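PDB 4P9F: HTH-type transcriptional regulator mcbR from Escherichia coli UMEA 3718-1, which represses expression of McbA by binding its promoter region, which prevents colanic acid overproduction and mucoidy, and is important for biofilm formation. Local coordinates for residues Val71-Asp77 and Leu209-Tyr213; Ser19-Pro25 and Pro158-Tyr164; Leu86-Ala90 and Leu145-Ile149; Arg130-Leu134 and Glu150-Val154; Leu113-Gln117 and Pro169-Arg173. All coordinates share one frame; numbering follows the deposited sequence.

Contact 1 (Val71-Asp77 and Leu209-Tyr213)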
# COMPACT_ATOMS: atom_id res chain seq x y z
N VAL A 71 10.13 -5.68 13.54
CA VAL A 71 9.96 -6.38 12.27
C VAL A 71 10.64 -7.76 12.31
O VAL A 71 11.84 -7.89 12.03
CB VAL A 71 10.50 -5.52 11.09
CG1 VAL A 71 10.29 -6.22 9.75
CG2 VAL A 71 9.82 -4.16 11.11
N GLY A 72 9.87 -8.78 12.64
CA GLY A 72 10.37 -10.14 12.68
C GLY A 72 10.49 -10.69 11.27
O GLY A 72 10.03 -10.06 10.32
N LYS A 73 11.09 -11.88 11.13
CA LYS A 73 11.30 -12.52 9.83
C LYS A 73 9.96 -12.72 9.11
O LYS A 73 9.84 -12.54 7.90
CB LYS A 73 12.01 -13.87 10.00
CG LYS A 73 12.32 -14.57 8.67
CD LYS A 73 12.87 -15.97 8.88
CE LYS A 73 14.30 -15.94 9.39
NZ LYS A 73 14.93 -17.29 9.40
N ARG A 74 8.96 -13.13 9.88
CA ARG A 74 7.62 -13.35 9.36
C ARG A 74 7.06 -12.08 8.71
O ARG A 74 6.51 -12.13 7.60
CB ARG A 74 6.70 -13.84 10.48
CG ARG A 74 5.24 -13.82 10.12
CD ARG A 74 4.88 -15.06 9.33
NE ARG A 74 4.72 -16.22 10.19
CZ ARG A 74 3.54 -16.69 10.60
NH1 ARG A 74 2.42 -16.09 10.21
NH2 ARG A 74 3.49 -17.76 11.38
N GLN A 75 7.22 -10.94 9.38
CA GLN A 75 6.72 -9.68 8.84
C GLN A 75 7.56 -9.22 7.65
O GLN A 75 7.01 -8.74 6.64
CB GLN A 75 6.69 -8.59 9.91
CG GLN A 75 5.63 -8.81 10.99
CD GLN A 75 5.97 -9.97 11.91
OE1 GLN A 75 7.09 -10.07 12.42
NE2 GLN A 75 5.02 -10.88 12.12
N LEU A 76 8.88 -9.36 7.76
CA LEU A 76 9.78 -9.02 6.66
C LEU A 76 9.47 -9.88 5.45
O LEU A 76 9.48 -9.39 4.31
CB LEU A 76 11.24 -9.21 7.05
CG LEU A 76 12.27 -8.83 5.96
CD1 LEU A 76 12.15 -7.36 5.55
CD2 LEU A 76 13.70 -9.21 6.37
N ASP A 77 9.18 -11.16 5.69
CA ASP A 77 8.76 -12.07 4.62
C ASP A 77 7.55 -11.55 3.86
O ASP A 77 7.53 -11.48 2.63
CB ASP A 77 8.40 -13.45 5.19
CG ASP A 77 9.60 -14.36 5.37
OD1 ASP A 77 10.73 -13.93 5.08
OD2 ASP A 77 9.41 -15.52 5.81
N LEU A 209 19.68 -9.10 4.96
CA LEU A 209 18.82 -8.72 6.07
C LEU A 209 18.48 -9.91 6.96
O LEU A 209 18.36 -9.75 8.17
CB LEU A 209 17.51 -8.09 5.58
CG LEU A 209 17.61 -6.76 4.85
CD1 LEU A 209 16.23 -6.21 4.58
CD2 LEU A 209 18.46 -5.77 5.67
N TYR A 210 18.35 -11.10 6.37
CA TYR A 210 17.93 -12.26 7.15
C TYR A 210 18.99 -12.72 8.13
O TYR A 210 18.68 -13.44 9.07
CB TYR A 210 17.55 -13.43 6.23
CG TYR A 210 16.14 -13.35 5.72
CD1 TYR A 210 15.60 -12.14 5.35
CD2 TYR A 210 15.36 -14.50 5.58
CE1 TYR A 210 14.32 -12.06 4.86
CE2 TYR A 210 14.07 -14.42 5.09
CZ TYR A 210 13.56 -13.18 4.73
OH TYR A 210 12.28 -13.03 4.23
N GLN A 211 20.23 -12.27 7.95
CA GLN A 211 21.30 -12.68 8.85
C GLN A 211 21.00 -12.23 10.29
O GLN A 211 21.55 -12.78 11.24
CB GLN A 211 22.64 -12.11 8.41
CG GLN A 211 23.13 -12.52 7.02
CD GLN A 211 24.41 -11.78 6.61
OE1 GLN A 211 24.96 -10.98 7.37
NE2 GLN A 211 24.87 -12.04 5.39
N GLN A 212 20.12 -11.25 10.46
CA GLN A 212 19.89 -10.68 11.79
C GLN A 212 19.04 -11.58 12.69
O GLN A 212 19.05 -11.40 13.91
CB GLN A 212 19.21 -9.31 11.69
CG GLN A 212 17.73 -9.33 11.31
CD GLN A 212 17.21 -7.95 10.95
OE1 GLN A 212 16.89 -7.14 11.82
NE2 GLN A 212 17.14 -7.67 9.65
N TYR A 213 18.37 -12.56 12.10
CA TYR A 213 17.48 -13.44 12.86
C TYR A 213 18.17 -14.75 13.30
O TYR A 213 17.57 -15.56 14.01
CB TYR A 213 16.23 -13.78 12.03
CG TYR A 213 15.48 -12.55 11.55
CD1 TYR A 213 14.81 -11.73 12.45
CD2 TYR A 213 15.41 -12.24 10.20
CE1 TYR A 213 14.11 -10.60 12.02
CE2 TYR A 213 14.72 -11.12 9.76
CZ TYR A 213 14.07 -10.30 10.67
OH TYR A 213 13.40 -9.19 10.23
O HOH W 1 14.16 -6.24 12.40
O HOH W 2 17.82 -16.04 9.97

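Contact 2 (Ser19-Pro25 and Pro158-Tyr164)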
# COMPACT_ATOMS: atom_id res chain seq x y z
N SER A 19 12.73 4.34 6.71
CA SER A 19 13.08 3.63 5.48
C SER A 19 14.55 3.23 5.35
O SER A 19 14.85 2.16 4.80
CB SER A 19 12.73 4.49 4.26
OG SER A 19 11.33 4.70 4.20
N ILE A 20 15.45 4.07 5.84
CA ILE A 20 16.89 3.79 5.70
C ILE A 20 17.45 3.03 6.91
O ILE A 20 18.66 2.83 7.01
CB ILE A 20 17.71 5.07 5.52
CG1 ILE A 20 17.64 5.93 6.79
CG2 ILE A 20 17.25 5.83 4.27
CD1 ILE A 20 18.53 7.17 6.75
N GLY A 21 16.57 2.60 7.80
CA GLY A 21 16.97 1.83 8.98
C GLY A 21 17.63 2.61 10.10
O GLY A 21 18.29 2.04 10.97
N ALA A 22 17.41 3.93 10.11
CA ALA A 22 18.01 4.79 11.12
C ALA A 22 17.34 4.64 12.49
O ALA A 22 17.93 4.96 13.52
CB ALA A 22 17.94 6.27 10.67
N LEU A 23 16.12 4.11 12.52
CA LEU A 23 15.42 3.95 13.79
C LEU A 23 15.37 2.47 14.16
O LEU A 23 14.97 1.63 13.35
CB LEU A 23 14.01 4.53 13.72
CG LEU A 23 13.98 6.01 13.33
CD1 LEU A 23 12.56 6.53 13.29
CD2 LEU A 23 14.83 6.83 14.27
N LYS A 24 15.75 2.17 15.39
CA LYS A 24 15.83 0.79 15.86
C LYS A 24 14.44 0.24 16.18
O LYS A 24 13.63 0.94 16.79
CB LYS A 24 16.73 0.71 17.10
CG LYS A 24 16.99 -0.70 17.60
CD LYS A 24 18.04 -0.67 18.70
CE LYS A 24 18.41 -2.08 19.15
NZ LYS A 24 19.48 -2.03 20.18
N PRO A 25 14.16 -1.01 15.78
CA PRO A 25 12.90 -1.66 16.16
C PRO A 25 12.68 -1.55 17.67
O PRO A 25 13.62 -1.72 18.44
CB PRO A 25 13.12 -3.12 15.75
CG PRO A 25 14.09 -3.05 14.65
CD PRO A 25 15.00 -1.89 14.94
N PRO A 158 12.73 -0.63 9.77
CA PRO A 158 13.44 -0.96 11.02
C PRO A 158 14.28 -2.24 10.89
O PRO A 158 15.29 -2.41 11.59
CB PRO A 158 12.32 -1.15 12.05
CG PRO A 158 11.17 -0.32 11.50
CD PRO A 158 11.28 -0.48 9.99
N GLY A 159 13.90 -3.11 9.96
CA GLY A 159 14.65 -4.32 9.71
C GLY A 159 16.03 -4.02 9.14
O GLY A 159 16.90 -4.88 9.14
N LEU A 160 16.24 -2.78 8.67
CA LEU A 160 17.52 -2.37 8.06
C LEU A 160 18.51 -1.84 9.09
O LEU A 160 19.69 -1.63 8.80
CB LEU A 160 17.28 -1.30 6.97
CG LEU A 160 16.98 -1.79 5.56
CD1 LEU A 160 15.63 -2.46 5.48
CD2 LEU A 160 17.09 -0.63 4.57
N HIS A 161 18.04 -1.63 10.32
CA HIS A 161 18.89 -1.07 11.36
C HIS A 161 20.09 -1.98 11.62
O HIS A 161 21.17 -1.51 11.99
CB HIS A 161 18.10 -0.86 12.64
CG HIS A 161 18.85 -0.14 13.71
ND1 HIS A 161 19.08 1.22 13.66
CD2 HIS A 161 19.43 -0.58 14.85
CE1 HIS A 161 19.75 1.59 14.74
NE2 HIS A 161 19.97 0.52 15.48
N TYR A 162 19.88 -3.27 11.40
CA TYR A 162 20.92 -4.29 11.54
C TYR A 162 22.16 -4.02 10.67
O TYR A 162 23.29 -4.31 11.07
CB TYR A 162 20.32 -5.65 11.18
CG TYR A 162 21.31 -6.76 10.94
CD1 TYR A 162 21.92 -7.42 12.01
CD2 TYR A 162 21.62 -7.18 9.65
CE1 TYR A 162 22.80 -8.45 11.80
CE2 TYR A 162 22.51 -8.21 9.43
CZ TYR A 162 23.10 -8.84 10.50
OH TYR A 162 23.99 -9.86 10.28
N LEU A 163 21.93 -3.42 9.50
CA LEU A 163 23.01 -3.14 8.55
C LEU A 163 24.12 -2.24 9.11
O LEU A 163 25.30 -2.45 8.82
CB LEU A 163 22.44 -2.49 7.28
CG LEU A 163 21.43 -3.35 6.52
CD1 LEU A 163 20.86 -2.61 5.31
CD2 LEU A 163 22.08 -4.67 6.10
N TYR A 164 23.74 -1.25 9.91
CA TYR A 164 24.71 -0.29 10.40
C TYR A 164 25.66 -0.93 11.40
O TYR A 164 26.85 -0.63 11.40
CB TYR A 164 23.99 0.91 11.04
CG TYR A 164 23.22 1.73 10.03
CD1 TYR A 164 23.86 2.68 9.26
CD2 TYR A 164 21.85 1.53 9.85
CE1 TYR A 164 23.17 3.43 8.34
CE2 TYR A 164 21.14 2.29 8.92
CZ TYR A 164 21.82 3.23 8.17
OH TYR A 164 21.15 4.00 7.24

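Contact 3 (Leu86-Ala90 and Leu145-Ile149)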
# COMPACT_ATOMS: atom_id res chain seq x y z
N LEU A 86 4.97 -5.63 -6.63
CA LEU A 86 4.75 -4.22 -6.95
C LEU A 86 5.94 -3.59 -7.64
O LEU A 86 5.78 -2.82 -8.59
CB LEU A 86 4.41 -3.43 -5.68
CG LEU A 86 3.12 -3.89 -4.98
CD1 LEU A 86 2.75 -2.99 -3.78
CD2 LEU A 86 1.95 -4.01 -5.97
N GLU A 87 7.15 -3.90 -7.16
CA GLU A 87 8.35 -3.29 -7.71
C GLU A 87 8.67 -3.84 -9.12
O GLU A 87 9.10 -3.09 -9.99
CB GLU A 87 9.54 -3.51 -6.75
CG GLU A 87 9.37 -2.73 -5.42
CD GLU A 87 10.63 -2.72 -4.55
OE1 GLU A 87 11.74 -2.48 -5.07
OE2 GLU A 87 10.51 -2.96 -3.34
N LEU A 88 8.41 -5.13 -9.34
CA LEU A 88 8.58 -5.71 -10.65
C LEU A 88 7.56 -5.12 -11.63
O LEU A 88 7.86 -4.91 -12.81
CB LEU A 88 8.45 -7.23 -10.59
CG LEU A 88 9.59 -7.96 -9.87
CD1 LEU A 88 9.46 -9.48 -10.02
CD2 LEU A 88 10.93 -7.49 -10.39
N MSE A 89 6.36 -4.86 -11.14
CA MSE A 89 5.34 -4.21 -11.95
C MSE A 89 5.76 -2.79 -12.30
O MSE A 89 5.64 -2.35 -13.45
CB MSE A 89 3.98 -4.18 -11.22
CG MSE A 89 2.85 -3.51 -12.00
SE MSE A 89 1.25 -3.22 -10.86
CE MSE A 89 1.58 -4.59 -9.52
N ALA A 90 6.24 -2.06 -11.29
CA ALA A 90 6.72 -0.71 -11.50
C ALA A 90 7.86 -0.67 -12.52
O ALA A 90 7.85 0.15 -13.43
CB ALA A 90 7.18 -0.08 -10.16
N LEU A 145 0.99 3.41 -7.17
CA LEU A 145 1.87 2.24 -7.10
C LEU A 145 3.18 2.63 -6.42
O LEU A 145 3.60 1.97 -5.48
CB LEU A 145 2.15 1.67 -8.50
CG LEU A 145 3.17 0.53 -8.65
CD1 LEU A 145 2.78 -0.68 -7.83
CD2 LEU A 145 3.33 0.12 -10.13
N CYS A 146 3.78 3.73 -6.86
CA CYS A 146 5.03 4.20 -6.24
C CYS A 146 4.90 4.54 -4.76
O CYS A 146 5.76 4.16 -3.97
CB CYS A 146 5.55 5.43 -7.00
SG CYS A 146 6.04 5.03 -8.72
N GLU A 147 3.83 5.24 -4.38
CA GLU A 147 3.59 5.57 -2.97
C GLU A 147 3.45 4.30 -2.15
O GLU A 147 3.95 4.21 -1.03
CB GLU A 147 2.33 6.45 -2.79
CG GLU A 147 2.27 7.20 -1.42
CD GLU A 147 1.80 6.35 -0.21
OE1 GLU A 147 1.09 5.34 -0.39
OE2 GLU A 147 2.13 6.71 0.95
N MSE A 148 2.76 3.31 -2.69
CA MSE A 148 2.59 2.06 -1.96
C MSE A 148 3.94 1.35 -1.75
O MSE A 148 4.21 0.78 -0.69
CB MSE A 148 1.62 1.12 -2.69
CG MSE A 148 1.38 -0.17 -1.91
SE MSE A 148 -0.24 -1.11 -2.44
CE MSE A 148 -1.49 0.33 -2.05
N ILE A 149 4.78 1.41 -2.77
CA ILE A 149 6.13 0.84 -2.66
C ILE A 149 6.91 1.58 -1.56
O ILE A 149 7.52 0.95 -0.70
CB ILE A 149 6.88 0.90 -4.02
CG1 ILE A 149 6.23 -0.07 -5.04
CG2 ILE A 149 8.38 0.57 -3.84
CD1 ILE A 149 6.79 0.06 -6.48

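Contact 4 (Arg130-Leu134 and Glu150-Val154)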
# COMPACT_ATOMS: atom_id res chain seq x y z
N ARG A 130 17.69 3.41 -2.67
CA ARG A 130 16.32 3.89 -2.61
C ARG A 130 16.01 4.91 -3.71
O ARG A 130 15.04 4.77 -4.45
CB ARG A 130 16.08 4.50 -1.22
CG ARG A 130 14.65 4.83 -0.85
CD ARG A 130 14.64 5.61 0.47
NE ARG A 130 15.28 6.92 0.31
CZ ARG A 130 14.66 8.02 -0.13
NH1 ARG A 130 13.39 7.97 -0.49
NH2 ARG A 130 15.33 9.15 -0.23
N LEU A 131 16.87 5.93 -3.81
CA LEU A 131 16.68 7.01 -4.77
C LEU A 131 16.76 6.48 -6.20
O LEU A 131 16.02 6.92 -7.08
CB LEU A 131 17.75 8.08 -4.55
CG LEU A 131 17.56 9.01 -3.36
CD1 LEU A 131 18.69 10.02 -3.29
CD2 LEU A 131 16.20 9.71 -3.40
N PHE A 132 17.66 5.55 -6.42
CA PHE A 132 17.85 4.93 -7.73
C PHE A 132 16.58 4.18 -8.15
O PHE A 132 16.04 4.40 -9.23
CB PHE A 132 19.06 3.99 -7.68
CG PHE A 132 19.31 3.22 -8.96
CD1 PHE A 132 19.97 3.83 -10.04
CD2 PHE A 132 18.92 1.90 -9.08
CE1 PHE A 132 20.21 3.12 -11.21
CE2 PHE A 132 19.16 1.18 -10.26
CZ PHE A 132 19.81 1.79 -11.33
N ARG A 133 16.09 3.29 -7.28
CA ARG A 133 14.93 2.51 -7.66
C ARG A 133 13.68 3.38 -7.79
O ARG A 133 12.87 3.20 -8.69
CB ARG A 133 14.67 1.37 -6.67
CG ARG A 133 15.50 0.10 -6.92
CD ARG A 133 15.00 -1.04 -6.02
NE ARG A 133 15.99 -1.55 -5.09
CZ ARG A 133 15.71 -2.48 -4.18
NH1 ARG A 133 14.48 -2.97 -4.10
NH2 ARG A 133 16.66 -2.91 -3.36
N LEU A 134 13.54 4.36 -6.90
CA LEU A 134 12.37 5.23 -6.94
C LEU A 134 12.36 6.10 -8.19
O LEU A 134 11.30 6.33 -8.77
CB LEU A 134 12.33 6.11 -5.69
CG LEU A 134 10.96 6.70 -5.36
CD1 LEU A 134 9.92 5.60 -5.31
CD2 LEU A 134 11.02 7.45 -4.06
N GLU A 150 6.83 2.91 -1.54
CA GLU A 150 7.48 3.68 -0.48
C GLU A 150 6.93 3.32 0.89
O GLU A 150 7.68 3.23 1.88
CB GLU A 150 7.28 5.17 -0.73
CG GLU A 150 8.05 5.70 -1.91
CD GLU A 150 8.09 7.20 -1.92
OE1 GLU A 150 7.17 7.79 -2.52
OE2 GLU A 150 9.01 7.81 -1.32
N GLN A 151 5.62 3.10 0.95
CA GLN A 151 4.97 2.72 2.20
C GLN A 151 5.55 1.39 2.74
O GLN A 151 5.85 1.25 3.93
CB GLN A 151 3.47 2.59 1.96
CG GLN A 151 2.59 2.93 3.11
CD GLN A 151 1.13 2.64 2.81
OE1 GLN A 151 0.46 1.97 3.58
NE2 GLN A 151 0.64 3.13 1.68
N LEU A 152 5.75 0.43 1.84
CA LEU A 152 6.28 -0.87 2.25
C LEU A 152 7.75 -0.77 2.68
O LEU A 152 8.19 -1.47 3.59
CB LEU A 152 6.09 -1.87 1.11
CG LEU A 152 4.61 -2.24 0.89
CD1 LEU A 152 4.39 -2.96 -0.46
CD2 LEU A 152 4.09 -3.13 2.04
N TRP A 153 8.50 0.14 2.06
CA TRP A 153 9.88 0.39 2.48
C TRP A 153 9.94 0.96 3.90
O TRP A 153 10.87 0.68 4.66
CB TRP A 153 10.55 1.36 1.52
CG TRP A 153 10.92 0.77 0.19
CD1 TRP A 153 10.89 -0.55 -0.17
CD2 TRP A 153 11.31 1.49 -0.99
NE1 TRP A 153 11.27 -0.70 -1.49
CE2 TRP A 153 11.53 0.55 -2.01
CE3 TRP A 153 11.49 2.87 -1.27
CZ2 TRP A 153 11.94 0.92 -3.30
CZ3 TRP A 153 11.90 3.24 -2.55
CH2 TRP A 153 12.12 2.27 -3.55
N VAL A 154 8.97 1.81 4.22
CA VAL A 154 8.84 2.36 5.57
C VAL A 154 8.56 1.24 6.57
O VAL A 154 9.14 1.22 7.64
CB VAL A 154 7.72 3.42 5.66
CG1 VAL A 154 7.47 3.82 7.12
CG2 VAL A 154 8.09 4.68 4.82
O HOH W 3 11.23 6.59 -0.22

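Contact 5 (Leu113-Gln117 and Pro169-Arg173)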
# COMPACT_ATOMS: atom_id res chain seq x y z
N LEU A 113 26.27 5.67 -5.82
CA LEU A 113 26.19 4.43 -5.06
C LEU A 113 27.56 3.78 -4.91
O LEU A 113 27.94 3.37 -3.81
CB LEU A 113 25.21 3.44 -5.72
CG LEU A 113 24.93 2.14 -4.96
CD1 LEU A 113 24.39 2.44 -3.56
CD2 LEU A 113 23.98 1.20 -5.73
N GLN A 114 28.31 3.71 -6.00
CA GLN A 114 29.66 3.14 -5.95
C GLN A 114 30.55 3.93 -5.00
O GLN A 114 31.29 3.36 -4.20
CB GLN A 114 30.28 3.10 -7.36
CG GLN A 114 31.77 2.77 -7.40
CD GLN A 114 32.08 1.36 -6.90
OE1 GLN A 114 31.37 0.40 -7.22
NE2 GLN A 114 33.15 1.23 -6.13
N GLN A 115 30.46 5.26 -5.09
CA GLN A 115 31.25 6.13 -4.23
C GLN A 115 30.89 5.86 -2.78
O GLN A 115 31.76 5.81 -1.92
CB GLN A 115 31.02 7.60 -4.58
CG GLN A 115 31.51 7.98 -5.96
CD GLN A 115 31.01 9.35 -6.37
OE1 GLN A 115 30.56 10.14 -5.53
NE2 GLN A 115 31.09 9.64 -7.66
N ALA A 116 29.59 5.69 -2.53
CA ALA A 116 29.13 5.41 -1.18
C ALA A 116 29.72 4.11 -0.63
O ALA A 116 30.13 4.06 0.52
CB ALA A 116 27.58 5.35 -1.14
N GLN A 117 29.77 3.07 -1.46
CA GLN A 117 30.35 1.79 -1.04
C GLN A 117 31.88 1.88 -0.83
O GLN A 117 32.43 1.26 0.08
CB GLN A 117 29.99 0.69 -2.05
CG GLN A 117 30.41 -0.72 -1.62
CD GLN A 117 31.87 -1.02 -1.96
OE1 GLN A 117 32.41 -0.47 -2.92
NE2 GLN A 117 32.51 -1.86 -1.16
N PRO A 169 30.52 -2.58 4.76
CA PRO A 169 30.21 -2.09 3.41
C PRO A 169 31.20 -2.56 2.35
O PRO A 169 30.86 -2.54 1.17
CB PRO A 169 30.29 -0.57 3.57
CG PRO A 169 30.01 -0.32 5.01
CD PRO A 169 30.64 -1.48 5.73
N ALA A 170 32.39 -2.99 2.78
CA ALA A 170 33.40 -3.52 1.87
C ALA A 170 32.96 -4.85 1.27
O ALA A 170 33.39 -5.22 0.18
CB ALA A 170 34.72 -3.68 2.58
N GLU A 171 32.11 -5.57 2.00
CA GLU A 171 31.61 -6.87 1.55
C GLU A 171 30.42 -6.72 0.61
O GLU A 171 29.79 -7.71 0.24
CB GLU A 171 31.22 -7.73 2.76
N LEU A 172 30.10 -5.49 0.25
CA LEU A 172 28.98 -5.24 -0.66
C LEU A 172 29.45 -4.83 -2.05
O LEU A 172 28.63 -4.53 -2.92
CB LEU A 172 28.09 -4.14 -0.08
CG LEU A 172 27.51 -4.34 1.32
CD1 LEU A 172 26.66 -3.13 1.72
CD2 LEU A 172 26.68 -5.61 1.38
N ARG A 173 30.75 -4.93 -2.29
CA ARG A 173 31.36 -4.44 -3.52
C ARG A 173 30.72 -5.05 -4.76
O ARG A 173 30.32 -4.33 -5.67
CB ARG A 173 32.87 -4.72 -3.51
CG ARG A 173 33.60 -4.28 -4.76
CD ARG A 173 33.42 -2.80 -5.04
NE ARG A 173 34.22 -2.36 -6.18
CZ ARG A 173 33.80 -2.41 -7.45
NH1 ARG A 173 32.59 -2.87 -7.73
NH2 ARG A 173 34.60 -1.99 -8.42

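Contact 1 (Val71-Asp77 and Leu209-Tyr213)
The backbone oxygen of V71 is gripped by two donors: the phenol of Y213, whose OH lies 2.7 Å from V71 O, and a water that donates to V71 O at 2.9 Å. The phenol approaches tilted 35° from the carbonyl plane, while V71 O itself sits at the edge of the Y213 ring. The same water donates to Q212 OE1, so V71 is tied to two neighbouring residues of the C-terminal turn. Above one face of the Y213 ring lies the start of the helix that G72 caps. K73 CB stands 3.8 Å from the Y213 ring centroid in a CH-pi contact, with K73 N over the rim of that face; Q212 CG covers the opposite face. The K73 chain then bends at chi3 (-74°), carrying CE back alongside Y213 CB and NZ to a second water, which donates to Y210 O. Deeper in, L76 inserts one methyl: L76 CD2 is 4.0 Å from both L209 CB and Y213 CE2 and also meets the Y210 ring obliquely. The contact thus joins the first turn of helix 73-95 to the end of helix 191-210. Beneath it, L76 and L209 both rest on M156 of helix 143-156, V71 touches P158, and L209 reaches L163 of helix 161-166.

Contact 2 (Ser19-Pro25 and Pro158-Tyr164)
H161 throws its imidazole away from its own backbone N (chi1 -173°) and across the loop 19-25, whereas Y164, one turn later, has CG anti to its carbonyl carbon (chi1 -67°) and sends its phenol to the end of helix 6-19. Each ring takes one backbone oxygen. H161 ND1 donates to G21 O at 2.9 Å, the acceptor lying in the imidazole plane and the N-H...O angle being 147°; Y164 OH donates to I20 O at 2.8 Å, coming in tilted from that carbonyl plane. G21 O also receives a CA-H...O contact from H161 CA at 3.2 Å. K24 lays the first carbons of its chain over one imidazole face, with K24 CB 3.8 Å from the H161 ring centroid, and the rest runs on past the ring. G21 O would probably lose its side-chain donor, and K24 the ring beneath its first carbons, if an alanine stood at H161. Backbones meet closely at G21, which, with positive phi, is the C-prime residue of the Schellman motif that ends helix 6-19; any CB there would clash with L160 CB, while G21 CA already packs 3.7 Å from that atom. At the other end of the loop, P25 CG rests 3.7 Å from P158 CB. The contact therefore joins the winged-helix DNA-binding part to the FCD part, with the loop between helix 6-19 and strand 28-30 held against the start of helix 161-166, while Y164 leans on E123 and I126 of helix 122-138 and L160 on L209 of helix 191-210.

Contact 3 (Leu86-Ala90 and Leu145-Ile149)
L145 and I149, one turn apart on helix 143-156, both pack against L86 and A90 of helix 73-95. L145 sets CD1 3.9 Å from L86 CB, and its other branch, CD2, 3.7 Å from A90 CA. I149 has CG1 anti to its carbonyl carbon (chi1 -69°), which carries CD1 to 3.7 Å from A90 CB; its CG2 branch lies 3.8 Å from E87 CG, alongside the aliphatic part of that side chain. Cutting I149 back to an alanine is likely to open a gap beside A90 CB, L86 CB and E87 CG. Toward the dimer, L86 CD1 meets M148 CG at 3.7 Å, and the selenium of M89 approaches L145 CD2; M89 and M148 are both selenomethionines.

In the next shell, the E87 carboxylate is held by salt bridges to R83 and R133 and by hydrogen bonds from Y137 and W153. Y137 of helix 122-138 also covers A90 and I149. Across the interface, L86 packs on L86 of the second subunit, and L145 N bonds to E78 of that subunit. The segments 86-90 and 145-149 run roughly antiparallel (143°), their axes 10.0 Å apart, as part of the all-helical bundle of the FCD domain, here next to the dimer interface.

Contact 4 (Arg130-Leu134 and Glu150-Val154)
W153 reaches from helix 143-156 to R130, R133 and L134 of helix 122-138, filling the space between two nearly antiparallel helices of the FCD bundle. The axes of the segments 130-134 and 150-154 run 12.6 Å apart at 156°, and the wide separation is bridged chiefly by the indole.

The apolar contacts centre on its six-membered ring. R130 CG touches W153 CZ3 at 3.6 Å, R133 CB meets CH2 and L134 CD1 meets CZ3, all obliquely. L134 CD1 also lies 3.9 Å from E150 CG. The polar ends of W153 and R133 share one partner, E87 of helix 73-95.

Charge enters through R130 and E150. The E150 carboxylate is flanked by L134, whose side chain crosses it at about a right angle and sets CD2 3.4 Å from E150 OE2. The R130 chain bends at chi3 (66°), standing its guanidinium almost perpendicular to the indole, and NH2 bonds to N127. R130 NH1 remains 4.5 Å from E150 OE2, too far for a salt bridge, and a water spans the gap. Lying in the planes of both the guanidinium and the indole, this water accepts from R130 NH1 at 2.6 Å and donates to E150 OE2 at 2.8 Å.

Contact 5 (Leu113-Gln117 and Pro169-Arg173)
Q117 turns its amide toward the loop 169-173 and meets it with both ends. Its chain is bent at chi2 (-84°), which brings NE2 to 2.9 Å from P169 O, the shortest approach across the contact. The hydrogen bond is fairly straight at 162° and lies in the amide plane of Q117, although the donor is tilted from the carbonyl plane. L172 N reaches P169 O from the opposite face of that carbonyl, so a turn bond and a side-chain bond share one acceptor.

The other end of the amide faces R173, whose chain crosses that of Q117 at about a right angle; Q117 OE1 lies 3.3 Å from R173 CD, against the aliphatic part. Further along, Q114 lies over the R173 guanidinium. Q114 OE1 stands 3.5 Å above one guanidinium face, toward the rim, with the two planes 65° apart. The pair is therefore in polar contact without the in-plane geometry of a hydrogen bond.

P169 leans on M122 of helix 122-138, and Q114 touches I176. This is a surface attachment in the FCD domain, near the end of helix 100-119: Q117 holds the 3-10 turn in the connection between helices 161-166 and 177-187, and Q114 lies against R173 just after it.

Contacts 3 and 4 are buried and share helix 143-156; the E87 carboxylate of contact 3 links them, and both sites touch the second subunit. Aliphatic packing dominates contact 3, whereas contact 4 mixes an indole with a water-bridged charge pair. Contacts 1 and 2 are partly buried and rely on aromatic side chains donating to backbone oxygens; they meet where Q212 NE2 bonds to G159 O. Contact 2 alone joins the GntR-family N-terminal part to the FCD domain, and its S19 packs on V154 of contact 4. Contact 5, on the surface, uses amide chemistry and touches none of the others.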